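Local coordinates for protein laccase (Botrytis aclada, PDB 3SQR) that couples the one-electron oxidation of phenolic substrates at a type 1 copper to the reduction of oxygen to water, probably in lignin breakdown and detoxification, at residues L72-S77 and M89-T94. Residues are numbered along the deposited sequence; the frame is centred on the assembly and turned at random.
Sequences LSVENS and MTFNGT. With NAG (2-acetamido-2-deoxy-beta-D-glucopyranose), chain G; NAG (2-acetamido-2-deoxy-beta-D-glucopyranose), chain H.
Asn92 takes over the pairing with Ser73 just where the antiparallel ladder between 72-77 and 89-94 ends. Its backbone N donates to Ser73 O, while its side-chain OD1 receives Ser73 N at 2.8 Å, an almost straight bond (176°) in which the amide carbonyl stands in for a backbone one. With CG beside its own backbone N (chi1 -80°), the amide swings back toward the strand although its CB points away. Its ND2 carries an N-linked NAG, so one carboxamide anchors a sugar and finishes the ladder; the sugar's C6 lies 3.7 Å from Ser73 CB. Asparagine also suits the positive phi it adopts in the type I' turn from Phe91 to Thr94, and Gly93 follows with positive phi as well.

Further along, Glu75 and Thr90 form a hydrogen-bonded pair through both backbone amides. On their face, Thr90 OG1 sits between its backbone N and carbonyl carbon (chi1 70°), where it shares a 2.7 Å hydrogen bond with Ser77 OG and receives a weak bond from Gly93 N; a small hydroxyl can thus tie strand to turn. Glu75 reaches back along its own strand, its OE2 accepting from Ser73 OG at 2.6 Å on the anti side of the carboxylate.

On the face of Val74 and Phe91 the contact is apolar at one end and sugar-covered at the other. Val74 CG2 lies 3.8 Å from Phe91 CE1, the two side chains running alongside each other, and Leu72 CD1 approaches CD1 of the same ring. Asn76, also glycosylated, brings its NAG methyl against Met89 CE (3.6 Å).

These residues form a beta hairpin in the first cupredoxin-like domain. Strand 86-91 is the sheet's edge, strand 67-79 continues the sheet into 107-114, and Phe91 packs inward on Tyr167 and Leu179, close to the copper ligand His168.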
loop_
_atom_site.group_PDB
_atom_site.type_symbol
_atom_site.label_atom_id
_atom_site.label_comp_id
_atom_site.label_asym_id
_atom_site.label_seq_id
_atom_site.Cartn_x
_atom_site.Cartn_y
_atom_site.Cartn_z
ATOM N N LEU A 72 -7.725 15.458 -9.890
ATOM C CA LEU A 72 -7.065 14.310 -10.515
ATOM C C LEU A 72 -7.988 13.771 -11.546
ATOM O O LEU A 72 -9.192 13.637 -11.334
ATOM C CB LEU A 72 -6.758 13.184 -9.516
ATOM C CG LEU A 72 -5.756 13.500 -8.398
ATOM C CD1 LEU A 72 -5.565 12.354 -7.415
ATOM C CD2 LEU A 72 -4.460 13.895 -9.043
ATOM N N SER A 73 -7.389 13.394 -12.645
ATOM C CA SER A 73 -8.117 12.750 -13.704
ATOM C C SER A 73 -7.575 11.351 -13.900
ATOM O O SER A 73 -6.389 11.134 -14.156
ATOM C CB SER A 73 -8.008 13.593 -14.976
ATOM O OG SER A 73 -8.406 12.845 -16.106
ATOM N N VAL A 74 -8.471 10.377 -13.794
ATOM C CA VAL A 74 -8.133 9.004 -14.042
ATOM C C VAL A 74 -8.221 8.766 -15.522
ATOM O O VAL A 74 -9.290 8.911 -16.111
ATOM C CB VAL A 74 -9.026 8.033 -13.287
ATOM C CG1 VAL A 74 -8.743 6.586 -13.687
ATOM C CG2 VAL A 74 -8.828 8.284 -11.788
ATOM N N GLU A 75 -7.085 8.446 -16.095
ATOM C CA GLU A 75 -6.957 8.411 -17.548
ATOM C C GLU A 75 -6.470 7.138 -18.133
ATOM O O GLU A 75 -5.783 6.337 -17.541
ATOM C CB GLU A 75 -6.026 9.537 -18.003
ATOM C CG GLU A 75 -6.415 10.845 -17.396
ATOM C CD GLU A 75 -5.904 12.055 -18.106
ATOM O OE1 GLU A 75 -4.770 12.049 -18.645
ATOM O OE2 GLU A 75 -6.677 13.032 -18.101
ATOM N N ASN A 76 -6.879 6.965 -19.386
ATOM C CA ASN A 76 -6.464 5.878 -20.193
ATOM C C ASN A 76 -5.347 6.348 -21.098
ATOM O O ASN A 76 -5.561 7.183 -21.969
ATOM C CB ASN A 76 -7.702 5.372 -20.932
ATOM C CG ASN A 76 -7.499 4.015 -21.520
ATOM O OD1 ASN A 76 -6.375 3.496 -21.703
ATOM N ND2 ASN A 76 -8.632 3.404 -21.859
ATOM N N SER A 77 -4.142 5.885 -20.836
ATOM C CA SER A 77 -2.948 6.473 -21.357
ATOM C C SER A 77 -2.072 5.523 -22.140
ATOM O O SER A 77 -2.300 4.299 -22.201
ATOM C CB SER A 77 -2.150 6.967 -20.132
ATOM O OG SER A 77 -2.946 7.729 -19.232
ATOM N N MET A 89 -3.343 2.932 -17.036
ATOM C CA MET A 89 -4.358 3.665 -16.358
ATOM C C MET A 89 -3.689 4.516 -15.316
ATOM O O MET A 89 -3.020 3.992 -14.402
ATOM C CB MET A 89 -5.361 2.734 -15.704
ATOM C CG MET A 89 -5.927 1.791 -16.685
ATOM S SD MET A 89 -7.343 0.880 -16.056
ATOM C CE MET A 89 -7.665 -0.243 -17.448
ATOM N N THR A 90 -3.846 5.823 -15.489
ATOM C CA THR A 90 -3.045 6.773 -14.772
ATOM C C THR A 90 -3.883 7.846 -14.104
ATOM O O THR A 90 -4.966 8.172 -14.528
ATOM C CB THR A 90 -2.038 7.469 -15.702
ATOM O OG1 THR A 90 -2.689 8.356 -16.623
ATOM C CG2 THR A 90 -1.214 6.458 -16.478
ATOM N N PHE A 91 -3.272 8.506 -13.126
ATOM C CA PHE A 91 -3.694 9.799 -12.706
ATOM C C PHE A 91 -2.905 10.790 -13.550
ATOM O O PHE A 91 -1.653 10.915 -13.455
ATOM C CB PHE A 91 -3.332 10.027 -11.256
ATOM C CG PHE A 91 -4.021 9.082 -10.318
ATOM C CD1 PHE A 91 -5.360 9.268 -10.056
ATOM C CD2 PHE A 91 -3.341 8.022 -9.737
ATOM C CE1 PHE A 91 -6.034 8.455 -9.172
ATOM C CE2 PHE A 91 -4.012 7.176 -8.832
ATOM C CZ PHE A 91 -5.342 7.397 -8.575
ATOM N N ASN A 92 -3.612 11.510 -14.388
ATOM C CA ASN A 92 -3.008 12.673 -15.051
ATOM C C ASN A 92 -1.872 12.340 -15.961
ATOM O O ASN A 92 -0.942 13.126 -16.139
ATOM C CB ASN A 92 -2.612 13.718 -13.986
ATOM C CG ASN A 92 -3.781 14.480 -13.573
ATOM O OD1 ASN A 92 -4.647 13.954 -12.860
ATOM N ND2 ASN A 92 -3.888 15.713 -14.033
ATOM N N GLY A 93 -1.924 11.146 -16.507
ATOM C CA GLY A 93 -1.080 10.775 -17.625
ATOM C C GLY A 93 0.354 10.424 -17.306
ATOM O O GLY A 93 1.174 10.333 -18.186
ATOM N N THR A 94 0.676 10.205 -16.032
ATOM C CA THR A 94 2.007 9.809 -15.657
ATOM C C THR A 94 1.934 8.598 -14.721
ATOM O O THR A 94 0.940 8.417 -14.043
ATOM C CB THR A 94 2.776 10.877 -14.925
ATOM O OG1 THR A 94 2.091 11.274 -13.710
ATOM C CG2 THR A 94 3.066 12.103 -15.851
HETATM C C1 NAG G . -5.053 16.538 -13.808
HETATM C C2 NAG G . -4.864 17.977 -13.392
HETATM C C3 NAG G . -6.185 18.698 -13.332
HETATM C C4 NAG G . -6.853 18.588 -14.670
HETATM C C5 NAG G . -7.004 17.141 -15.048
HETATM C C6 NAG G . -7.670 16.953 -16.413
HETATM C C7 NAG G . -2.967 18.041 -11.845
HETATM C C8 NAG G . -2.589 17.929 -10.394
HETATM N N2 NAG G . -4.291 17.946 -12.056
HETATM O O3 NAG G . -5.919 20.026 -13.084
HETATM O O4 NAG G . -8.101 19.170 -14.570
HETATM O O5 NAG G . -5.722 16.504 -15.091
HETATM O O6 NAG G . -6.826 17.586 -17.405
HETATM O O7 NAG G . -2.114 18.191 -12.721
HETATM C C1 NAG H . -8.574 2.153 -22.497
HETATM C C2 NAG H . -9.884 1.428 -22.388
HETATM C C3 NAG H . -9.817 0.157 -23.200
HETATM C C4 NAG H . -9.430 0.425 -24.653
HETATM C C5 NAG H . -8.146 1.233 -24.619
HETATM C C6 NAG H . -7.715 1.569 -26.052
HETATM C C7 NAG H . -10.834 1.552 -20.174
HETATM C C8 NAG H . -10.795 0.942 -18.813
HETATM N N2 NAG H . -10.043 1.002 -21.013
HETATM O O3 NAG H . -11.051 -0.493 -23.093
HETATM O O4 NAG H . -9.179 -0.820 -25.287
HETATM O O5 NAG H . -8.389 2.430 -23.889
HETATM O O6 NAG H . -8.691 2.428 -26.602
HETATM O O7 NAG H . -11.561 2.495 -20.426
#